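Local coordinates for methyl-coenzyme M reductase subunit beta (Methanosarcina barkeri, PDB 1E6Y), which forms the beta subunit of methyl-coenzyme M reductase, the nickel coenzyme F430 enzyme that releases methane from methyl-coenzyme M in the last step of methanogenesis, at residues N246-Y249 with D250-E254; T263-E266 with S267-R271; G306-A309 with A310-N314. One frame throughout, in Å; residues are numbered along the deposited sequence.

Contact 1. Residues N246-Y249 with D250-E254; sequences NLLY and DIVKE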
ATOM      1  N   ASN E 246      45.366  -3.111   2.842  1.00 11.75           N
ATOM      2  CA  ASN E 246      45.541  -1.780   3.424  1.00 11.61           C
ATOM      3  C   ASN E 246      45.385  -0.660   2.399  1.00 11.83           C
ATOM      4  O   ASN E 246      45.787   0.476   2.652  1.00 11.88           O
ATOM      5  CB  ASN E 246      46.915  -1.667   4.103  1.00 11.68           C
ATOM      6  CG  ASN E 246      46.848  -0.973   5.449  1.00 12.04           C
ATOM      7  OD1 ASN E 246      45.800  -0.935   6.092  1.00 11.77           O
ATOM      8  ND2 ASN E 246      47.981  -0.443   5.897  1.00 12.71           N
ATOM      9  N   LEU E 247      44.761  -0.974   1.268  1.00 12.61           N
ATOM     10  CA  LEU E 247      44.612  -0.016   0.175  1.00 12.86           C
ATOM     11  C   LEU E 247      43.767   1.181   0.600  1.00 12.47           C
ATOM     12  O   LEU E 247      44.187   2.328   0.444  1.00 12.68           O
ATOM     13  CB  LEU E 247      43.982  -0.695  -1.044  1.00 14.66           C
ATOM     14  CG  LEU E 247      43.964   0.117  -2.340  1.00 16.31           C
ATOM     15  CD1 LEU E 247      45.391   0.429  -2.772  1.00 18.01           C
ATOM     16  CD2 LEU E 247      43.232  -0.657  -3.430  1.00 17.36           C
ATOM     17  N   LEU E 248      42.613   0.903   1.200  1.00 11.26           N
ATOM     18  CA  LEU E 248      41.724   1.949   1.694  1.00 11.70           C
ATOM     19  C   LEU E 248      42.433   2.836   2.714  1.00 11.63           C
ATOM     20  O   LEU E 248      42.467   4.056   2.565  1.00 12.08           O
ATOM     21  CB  LEU E 248      40.474   1.329   2.331  1.00 11.30           C
ATOM     22  CG  LEU E 248      39.534   2.275   3.089  1.00 11.43           C
ATOM     23  CD1 LEU E 248      38.889   3.267   2.127  1.00 12.09           C
ATOM     24  CD2 LEU E 248      38.474   1.462   3.806  1.00 11.63           C
ATOM     25  N   TYR E 249      43.042   2.207   3.715  1.00 11.55           N
ATOM     26  CA  TYR E 249      43.754   2.924   4.765  1.00 12.02           C
ATOM     27  C   TYR E 249      44.896   3.777   4.208  1.00 11.89           C
ATOM     28  O   TYR E 249      45.068   4.930   4.609  1.00 12.12           O
ATOM     29  CB  TYR E 249      44.302   1.933   5.798  1.00 11.87           C
ATOM     30  CG  TYR E 249      45.042   2.593   6.937  1.00 12.60           C
ATOM     31  CD1 TYR E 249      44.366   3.018   8.078  1.00 12.77           C
ATOM     32  CD2 TYR E 249      46.412   2.842   6.850  1.00 13.01           C
ATOM     33  CE1 TYR E 249      45.033   3.680   9.103  1.00 14.04           C
ATOM     34  CE2 TYR E 249      47.087   3.503   7.866  1.00 13.78           C
ATOM     35  CZ  TYR E 249      46.394   3.920   8.990  1.00 14.06           C
ATOM     36  OH  TYR E 249      47.063   4.575   9.999  1.00 14.79           O
ATOM     37  N   ASP E 250      45.687   3.196   3.310  1.00 11.87           N
ATOM     38  CA  ASP E 250      46.853   3.876   2.754  1.00 12.47           C
ATOM     39  C   ASP E 250      46.473   5.055   1.870  1.00 12.46           C
ATOM     40  O   ASP E 250      47.118   6.103   1.915  1.00 12.91           O
ATOM     41  CB  ASP E 250      47.716   2.895   1.950  1.00 12.50           C
ATOM     42  CG  ASP E 250      48.534   1.967   2.835  1.00 13.13           C
ATOM     43  OD1 ASP E 250      48.608   2.190   4.062  1.00 13.70           O
ATOM     44  OD2 ASP E 250      49.115   1.006   2.295  1.00 13.19           O
ATOM     45  N   ILE E 251      45.425   4.884   1.069  1.00 12.32           N
ATOM     46  CA  ILE E 251      44.958   5.957   0.199  1.00 12.16           C
ATOM     47  C   ILE E 251      44.422   7.122   1.027  1.00 12.28           C
ATOM     48  O   ILE E 251      44.743   8.281   0.754  1.00 11.80           O
ATOM     49  CB  ILE E 251      43.871   5.454  -0.785  1.00 12.20           C
ATOM     50  CG1 ILE E 251      44.512   4.501  -1.801  1.00 12.45           C
ATOM     51  CG2 ILE E 251      43.218   6.631  -1.511  1.00 12.01           C
ATOM     52  CD1 ILE E 251      43.529   3.854  -2.763  1.00 13.15           C
ATOM     53  N   VAL E 252      43.698   6.803   2.098  1.00 11.79           N
ATOM     54  CA  VAL E 252      43.196   7.827   3.010  1.00 12.27           C
ATOM     55  C   VAL E 252      44.353   8.546   3.700  1.00 12.85           C
ATOM     56  O   VAL E 252      44.397   9.778   3.722  1.00 12.79           O
ATOM     57  CB  VAL E 252      42.251   7.215   4.077  1.00 11.99           C
ATOM     58  CG1 VAL E 252      41.889   8.257   5.130  1.00 11.79           C
ATOM     59  CG2 VAL E 252      40.987   6.697   3.409  1.00 12.07           C
ATOM     60  N   LYS E 253      45.333   7.779   4.171  1.00 13.13           N
ATOM     61  CA  LYS E 253      46.452   8.352   4.909  1.00 13.59           C
ATOM     62  C   LYS E 253      47.291   9.309   4.064  1.00 13.75           C
ATOM     63  O   LYS E 253      47.656  10.389   4.527  1.00 13.35           O
ATOM     64  CB  LYS E 253      47.338   7.243   5.479  1.00 15.42           C
ATOM     65  CG  LYS E 253      48.417   7.749   6.420  1.00 17.58           C
ATOM     66  CD  LYS E 253      49.205   6.598   7.012  1.00 19.87           C
ATOM     67  CE  LYS E 253      50.513   7.074   7.622  1.00 21.90           C
ATOM     68  NZ  LYS E 253      50.274   8.002   8.759  1.00 23.76           N
ATOM     69  N   GLU E 254      47.543   8.948   2.808  1.00 13.81           N
ATOM     70  CA  GLU E 254      48.371   9.784   1.946  1.00 14.55           C
ATOM     71  C   GLU E 254      47.626  10.993   1.383  1.00 14.58           C
ATOM     72  O   GLU E 254      48.238  11.890   0.802  1.00 15.31           O
ATOM     73  CB  GLU E 254      48.973   8.956   0.806  1.00 15.98           C
ATOM     74  CG  GLU E 254      47.991   8.501  -0.265  1.00 17.04           C
ATOM     75  CD  GLU E 254      48.625   7.546  -1.267  1.00 18.83           C
ATOM     76  OE1 GLU E 254      47.964   7.211  -2.269  1.00 18.70           O
ATOM     77  OE2 GLU E 254      49.777   7.110  -1.049  1.00 18.99           O
TER
HETATM   78  O   HOH W   1      50.266  -0.871   3.948  1.00 18.28           O
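L247 and I251 lie side by side, one turn apart and pointing the same way, with L247 CG 3.8 Å from I251 CD1. Next to them L248 CD1 approaches V252 CG2 at 4.2 Å. These pairs form the packed flank of the first turns of helix 247-255, set against helices 261-274 and 296-318. A chi1 of -69° places I251 CG1 beside its own backbone N, and from there it comes within 3.1 Å of L247 O, close over the main chain. The other flank is polar and looser. There the amide of N246 and the carboxylate of D250 are turned 68° apart; N246 ND2 and D250 OD1 are 3.3 Å apart but poorly aligned. A water joins the two residues instead, accepting from N246 ND2 at 3.0 Å and donating to D250 OD2 at 2.8 Å, while N246 OD1 is held by N243. D250 OD1 meets the edge of the Y249 ring in its plane, 3.6 Å from CD2. The aliphatic chain of K253 runs alongside that ring, and N69 of the gamma subunit packs on both. So near the N-terminal end of helix 247-255, the carboxylate of D250 is probably stabilised by the helix dipole.

Contact 2. Residues T263-E266 with S267-R271; sequences TVIE and SVVRR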
ATOM      1  N   THR E 263      42.644  14.528  -5.485  1.00 12.79           N
ATOM      2  CA  THR E 263      43.937  13.885  -5.244  1.00 13.13           C
ATOM      3  C   THR E 263      43.788  12.402  -4.903  1.00 12.98           C
ATOM      4  O   THR E 263      44.687  11.605  -5.176  1.00 13.20           O
ATOM      5  CB  THR E 263      44.735  14.586  -4.120  1.00 13.72           C
ATOM      6  OG1 THR E 263      43.990  14.547  -2.896  1.00 14.66           O
ATOM      7  CG2 THR E 263      45.022  16.036  -4.496  1.00 14.22           C
ATOM      8  N   VAL E 264      42.633  12.024  -4.358  1.00 12.77           N
ATOM      9  CA  VAL E 264      42.327  10.616  -4.121  1.00 12.76           C
ATOM     10  C   VAL E 264      42.247   9.871  -5.454  1.00 13.04           C
ATOM     11  O   VAL E 264      42.705   8.734  -5.566  1.00 13.21           O
ATOM     12  CB  VAL E 264      40.990  10.451  -3.347  1.00 12.53           C
ATOM     13  CG1 VAL E 264      40.578   8.983  -3.297  1.00 12.23           C
ATOM     14  CG2 VAL E 264      41.139  10.995  -1.937  1.00 12.20           C
ATOM     15  N   ILE E 265      41.749  10.552  -6.480  1.00 14.09           N
ATOM     16  CA  ILE E 265      41.694   9.987  -7.823  1.00 14.68           C
ATOM     17  C   ILE E 265      43.096   9.716  -8.369  1.00 14.66           C
ATOM     18  O   ILE E 265      43.345   8.657  -8.943  1.00 14.52           O
ATOM     19  CB  ILE E 265      40.904  10.919  -8.779  1.00 15.93           C
ATOM     20  CG1 ILE E 265      39.410  10.801  -8.471  1.00 16.44           C
ATOM     21  CG2 ILE E 265      41.157  10.548 -10.239  1.00 16.29           C
ATOM     22  CD1 ILE E 265      38.589  11.966  -8.924  1.00 18.09           C
ATOM     23  N   GLU E 266      44.033  10.616  -8.085  1.00 15.00           N
ATOM     24  CA  GLU E 266      45.426  10.422  -8.478  1.00 15.41           C
ATOM     25  C   GLU E 266      46.010   9.169  -7.822  1.00 14.73           C
ATOM     26  O   GLU E 266      46.632   8.343  -8.490  1.00 14.24           O
ATOM     27  CB  GLU E 266      46.259  11.646  -8.094  1.00 16.89           C
ATOM     28  CG  GLU E 266      47.655  11.667  -8.700  1.00 20.27           C
ATOM     29  CD  GLU E 266      48.506  12.817  -8.184  1.00 22.58           C
ATOM     30  OE1 GLU E 266      47.942  13.800  -7.650  1.00 24.82           O
ATOM     31  OE2 GLU E 266      49.748  12.732  -8.297  1.00 23.99           O
ATOM     32  N   SER E 267      45.727   9.000  -6.531  1.00 14.57           N
ATOM     33  CA  SER E 267      46.137   7.814  -5.783  1.00 14.08           C
ATOM     34  C   SER E 267      45.552   6.539  -6.380  1.00 13.50           C
ATOM     35  O   SER E 267      46.256   5.539  -6.531  1.00 13.68           O
ATOM     36  CB  SER E 267      45.693   7.929  -4.325  1.00 14.10           C
ATOM     37  OG  SER E 267      46.388   8.965  -3.662  1.00 14.31           O
ATOM     38  N   VAL E 268      44.259   6.576  -6.694  1.00 13.36           N
ATOM     39  CA  VAL E 268      43.551   5.403  -7.195  1.00 12.93           C
ATOM     40  C   VAL E 268      44.069   4.988  -8.569  1.00 13.21           C
ATOM     41  O   VAL E 268      44.343   3.810  -8.801  1.00 13.47           O
ATOM     42  CB  VAL E 268      42.017   5.657  -7.265  1.00 12.85           C
ATOM     43  CG1 VAL E 268      41.314   4.530  -8.022  1.00 13.77           C
ATOM     44  CG2 VAL E 268      41.448   5.769  -5.858  1.00 13.22           C
ATOM     45  N   VAL E 269      44.259   5.961  -9.457  1.00 13.29           N
ATOM     46  CA  VAL E 269      44.725   5.661 -10.807  1.00 13.03           C
ATOM     47  C   VAL E 269      46.184   5.197 -10.806  1.00 13.32           C
ATOM     48  O   VAL E 269      46.515   4.191 -11.437  1.00 12.80           O
ATOM     49  CB  VAL E 269      44.563   6.882 -11.748  1.00 13.37           C
ATOM     50  CG1 VAL E 269      44.997   6.519 -13.162  1.00 13.41           C
ATOM     51  CG2 VAL E 269      43.110   7.344 -11.757  1.00 12.62           C
ATOM     52  N   ARG E 270      47.023   5.864 -10.016  1.00 14.01           N
ATOM     53  CA  ARG E 270      48.439   5.515  -9.912  1.00 14.92           C
ATOM     54  C   ARG E 270      48.587   4.066  -9.452  1.00 14.89           C
ATOM     55  O   ARG E 270      49.219   3.244 -10.107  1.00 14.35           O
ATOM     56  CB  ARG E 270      49.167   6.423  -8.919  1.00 15.81           C
ATOM     57  CG  ARG E 270      50.653   6.094  -8.796  1.00 17.93           C
ATOM     58  CD  ARG E 270      51.339   6.849  -7.689  1.00 19.40           C
ATOM     59  NE  ARG E 270      50.985   6.493  -6.323  1.00 21.02           N
ATOM     60  CZ  ARG E 270      50.310   7.263  -5.474  1.00 21.64           C
ATOM     61  NH1 ARG E 270      49.913   8.465  -5.868  1.00 21.97           N
ATOM     62  NH2 ARG E 270      50.047   6.849  -4.240  1.00 21.79           N
ATOM     63  N   ARG E 271      47.894   3.753  -8.347  1.00 14.63           N
ATOM     64  CA  ARG E 271      47.951   2.386  -7.815  1.00 15.15           C
ATOM     65  C   ARG E 271      47.376   1.323  -8.711  1.00 14.98           C
ATOM     66  O   ARG E 271      47.899   0.201  -8.815  1.00 15.05           O
ATOM     67  CB  ARG E 271      47.261   2.380  -6.441  1.00 15.78           C
ATOM     68  CG  ARG E 271      48.088   3.161  -5.416  1.00 17.45           C
ATOM     69  CD  ARG E 271      47.251   3.464  -4.200  1.00 18.20           C
ATOM     70  NE  ARG E 271      47.863   4.192  -3.111  1.00 18.31           N
ATOM     71  CZ  ARG E 271      48.699   3.730  -2.192  1.00 18.97           C
ATOM     72  NH1 ARG E 271      49.176   4.482  -1.215  1.00 19.37           N
ATOM     73  NH2 ARG E 271      49.080   2.454  -2.250  1.00 19.43           N
TER
HETATM   74  O   HOH W   2      51.215  10.158  -8.170  1.00 32.08           O
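I265 and V269 touch methyl to methyl, CG2 to CG2, at 4.0 Å, and V264 CG1 sits 4.2 Å from V268 CG2 on the next side of the helix. The valines turn a branch back over the preceding turn: V269 CG2, anti to its carbonyl carbon and beside the backbone N, lies 3.1 Å from I265 O. V269 N donates to I265 O at 2.9 Å, so one carbonyl receives both a bond and a methyl. On the polar side E266 extends beyond CG and R270 bends back at chi3, yet their charged ends, OE2 and NH1, remain 4.9 Å apart. One water spans the gap, donating to E266 OE2 and accepting from R270 NH1. Further out, NH2 of R270 forms a salt bridge with E254, and S267 OG probably hydrogen-bonds E254 and is also bonded to N255, tying this face to helix 247-255. I265 and V268 lean on F331 of helix 323-339, and Y2 of the gamma subunit packs on E266, V269 and R270. Two i, i+4 pairs of branched residues on one side and a water-bridged acid and arginine on another fit a helix packed between others in the helical C-terminal region of the beta subunit.

Contact 3. Residues G306-A309 with A310-N314; sequences GTLA and ATLVN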
ATOM      1  N   GLY E 306      38.263   3.746  -3.850  1.00  9.86           N
ATOM      2  CA  GLY E 306      38.442   5.170  -4.064  1.00  9.40           C
ATOM      3  C   GLY E 306      37.249   5.993  -3.617  1.00  9.43           C
ATOM      4  O   GLY E 306      37.411   7.085  -3.077  1.00  9.35           O
ATOM      5  N   THR E 307      36.050   5.463  -3.844  1.00  9.10           N
ATOM      6  CA  THR E 307      34.810   6.123  -3.445  1.00  9.31           C
ATOM      7  C   THR E 307      34.745   6.299  -1.925  1.00  9.21           C
ATOM      8  O   THR E 307      34.406   7.378  -1.431  1.00  8.77           O
ATOM      9  CB  THR E 307      33.575   5.314  -3.923  1.00 10.22           C
ATOM     10  OG1 THR E 307      33.592   5.213  -5.353  1.00 10.04           O
ATOM     11  CG2 THR E 307      32.282   5.988  -3.484  1.00 10.08           C
ATOM     12  N   LEU E 308      35.093   5.246  -1.190  1.00  9.24           N
ATOM     13  CA  LEU E 308      35.094   5.308   0.269  1.00  9.06           C
ATOM     14  C   LEU E 308      36.271   6.129   0.796  1.00  9.41           C
ATOM     15  O   LEU E 308      36.115   6.914   1.732  1.00  9.08           O
ATOM     16  CB  LEU E 308      35.127   3.899   0.865  1.00  9.63           C
ATOM     17  CG  LEU E 308      35.116   3.801   2.396  1.00  9.65           C
ATOM     18  CD1 LEU E 308      33.919   4.546   2.974  1.00  9.88           C
ATOM     19  CD2 LEU E 308      35.080   2.338   2.805  1.00 10.13           C
ATOM     20  N   ALA E 309      37.435   5.977   0.170  1.00  9.65           N
ATOM     21  CA  ALA E 309      38.614   6.750   0.555  1.00  9.84           C
ATOM     22  C   ALA E 309      38.353   8.248   0.402  1.00  9.90           C
ATOM     23  O   ALA E 309      38.621   9.031   1.317  1.00  9.81           O
ATOM     24  CB  ALA E 309      39.814   6.333  -0.285  1.00 10.24           C
ATOM     25  N   ALA E 310      37.729   8.620  -0.714  1.00 10.19           N
ATOM     26  CA  ALA E 310      37.365  10.009  -0.974  1.00  9.52           C
ATOM     27  C   ALA E 310      36.356  10.515   0.052  1.00  9.66           C
ATOM     28  O   ALA E 310      36.420  11.667   0.467  1.00  9.60           O
ATOM     29  CB  ALA E 310      36.802  10.152  -2.383  1.00 10.02           C
ATOM     30  N   THR E 311      35.431   9.647   0.463  1.00  9.05           N
ATOM     31  CA  THR E 311      34.454   9.988   1.498  1.00  9.01           C
ATOM     32  C   THR E 311      35.153  10.274   2.824  1.00  8.85           C
ATOM     33  O   THR E 311      34.893  11.293   3.467  1.00  9.21           O
ATOM     34  CB  THR E 311      33.427   8.847   1.709  1.00  9.02           C
ATOM     35  OG1 THR E 311      32.645   8.675   0.520  1.00  9.32           O
ATOM     36  CG2 THR E 311      32.499   9.168   2.873  1.00  9.36           C
ATOM     37  N   LEU E 312      36.064   9.389   3.212  1.00  8.90           N
ATOM     38  CA  LEU E 312      36.803   9.551   4.458  1.00  9.80           C
ATOM     39  C   LEU E 312      37.649  10.824   4.453  1.00 10.08           C
ATOM     40  O   LEU E 312      37.711  11.533   5.456  1.00  9.94           O
ATOM     41  CB  LEU E 312      37.682   8.321   4.713  1.00 11.30           C
ATOM     42  CG  LEU E 312      36.918   7.031   5.035  1.00 12.79           C
ATOM     43  CD1 LEU E 312      37.887   5.872   5.193  1.00 14.14           C
ATOM     44  CD2 LEU E 312      36.112   7.219   6.307  1.00 15.36           C
ATOM     45  N   VAL E 313      38.174  11.178   3.283  1.00 10.14           N
ATOM     46  CA  VAL E 313      38.999  12.375   3.135  1.00 10.33           C
ATOM     47  C   VAL E 313      38.153  13.650   3.102  1.00 10.40           C
ATOM     48  O   VAL E 313      38.468  14.624   3.791  1.00 10.53           O
ATOM     49  CB  VAL E 313      39.876  12.290   1.856  1.00 10.20           C
ATOM     50  CG1 VAL E 313      40.557  13.629   1.577  1.00 11.12           C
ATOM     51  CG2 VAL E 313      40.923  11.197   2.019  1.00 11.20           C
ATOM     52  N   ASN E 314      37.056  13.623   2.348  1.00 10.38           N
ATOM     53  CA  ASN E 314      36.230  14.815   2.159  1.00 10.14           C
ATOM     54  C   ASN E 314      35.284  15.081   3.329  1.00 10.35           C
ATOM     55  O   ASN E 314      35.144  16.223   3.773  1.00 10.31           O
ATOM     56  CB  ASN E 314      35.429  14.706   0.859  1.00 10.34           C
ATOM     57  CG  ASN E 314      34.915  16.052   0.382  1.00 11.64           C
ATOM     58  OD1 ASN E 314      35.601  17.071   0.494  1.00 11.03           O
ATOM     59  ND2 ASN E 314      33.692  16.068  -0.133  1.00 11.29           N
TER
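The carbonyl plane of T307 is approached on both faces by T311. The T311 amide N comes from one face, 3.1 Å from T307 O and tilted 32° out of the plane, while T311 OG1 comes from the other, 2.9 Å away and tilted 26°. The hydroxyl is the donor, so two hydrogens from a single residue grip one oxygen. With chi1 at -65°, OG1 stands beside its own backbone N and reaches back one turn. The neighbouring carbonyls are met in a different way, by an amide and a carbon. A310 N donates to G306 O at 2.8 Å, and A310 CB rests 3.2 Å from the same oxygen. L312 N bonds L308 O, with L312 CG 3.4 Å from that atom. V313 CG2 likewise lies 3.2 Å from A309 O, the acceptor of the V313 amide. Between side chains the touch is light, L308 CD1 being 4.4 Å from L312 CG; L308 also packs on C389 and L248, and L312 on A392 and V252. T307 OG1 is hydrogen-bonded to A303 O, one turn earlier, and to ND2 of N332. A valine in place of T311 would probably cost T307 O its second hydrogen bond, leaving the oxygen to the amide alone and a methyl where the hydroxyl had been. Every residue that touches here is buried, in the middle of helix 296-318. In such surroundings a threonine hydroxyl has to find its partner nearby, and a main-chain oxygen one turn back supplies it. The group is thereby fixed in rotation, and its polarity is absorbed within the helix.

The three contacts are turns of three helices that pack on one another, their centres 10 to 11 Å apart. Contacts 1 and 2 meet through charge: E254 OE2 forms a salt bridge of 2.7 Å with R271 NH1, and I251 packs on the same arginine. Contact 3 meets both through apolar packing, partly at small residues. I251 CG2 lies 3.6 Å from A309 CB, and V268 CG2 comes equally close, at 3.6 Å, to G306 CA, where the missing side chain lets the helices approach. Residues 246-254 and 263-271 belong to successive helices, whereas 306-314 returns from later in the chain. All three lie away from the sites that bind F430, coenzyme M and coenzyme B.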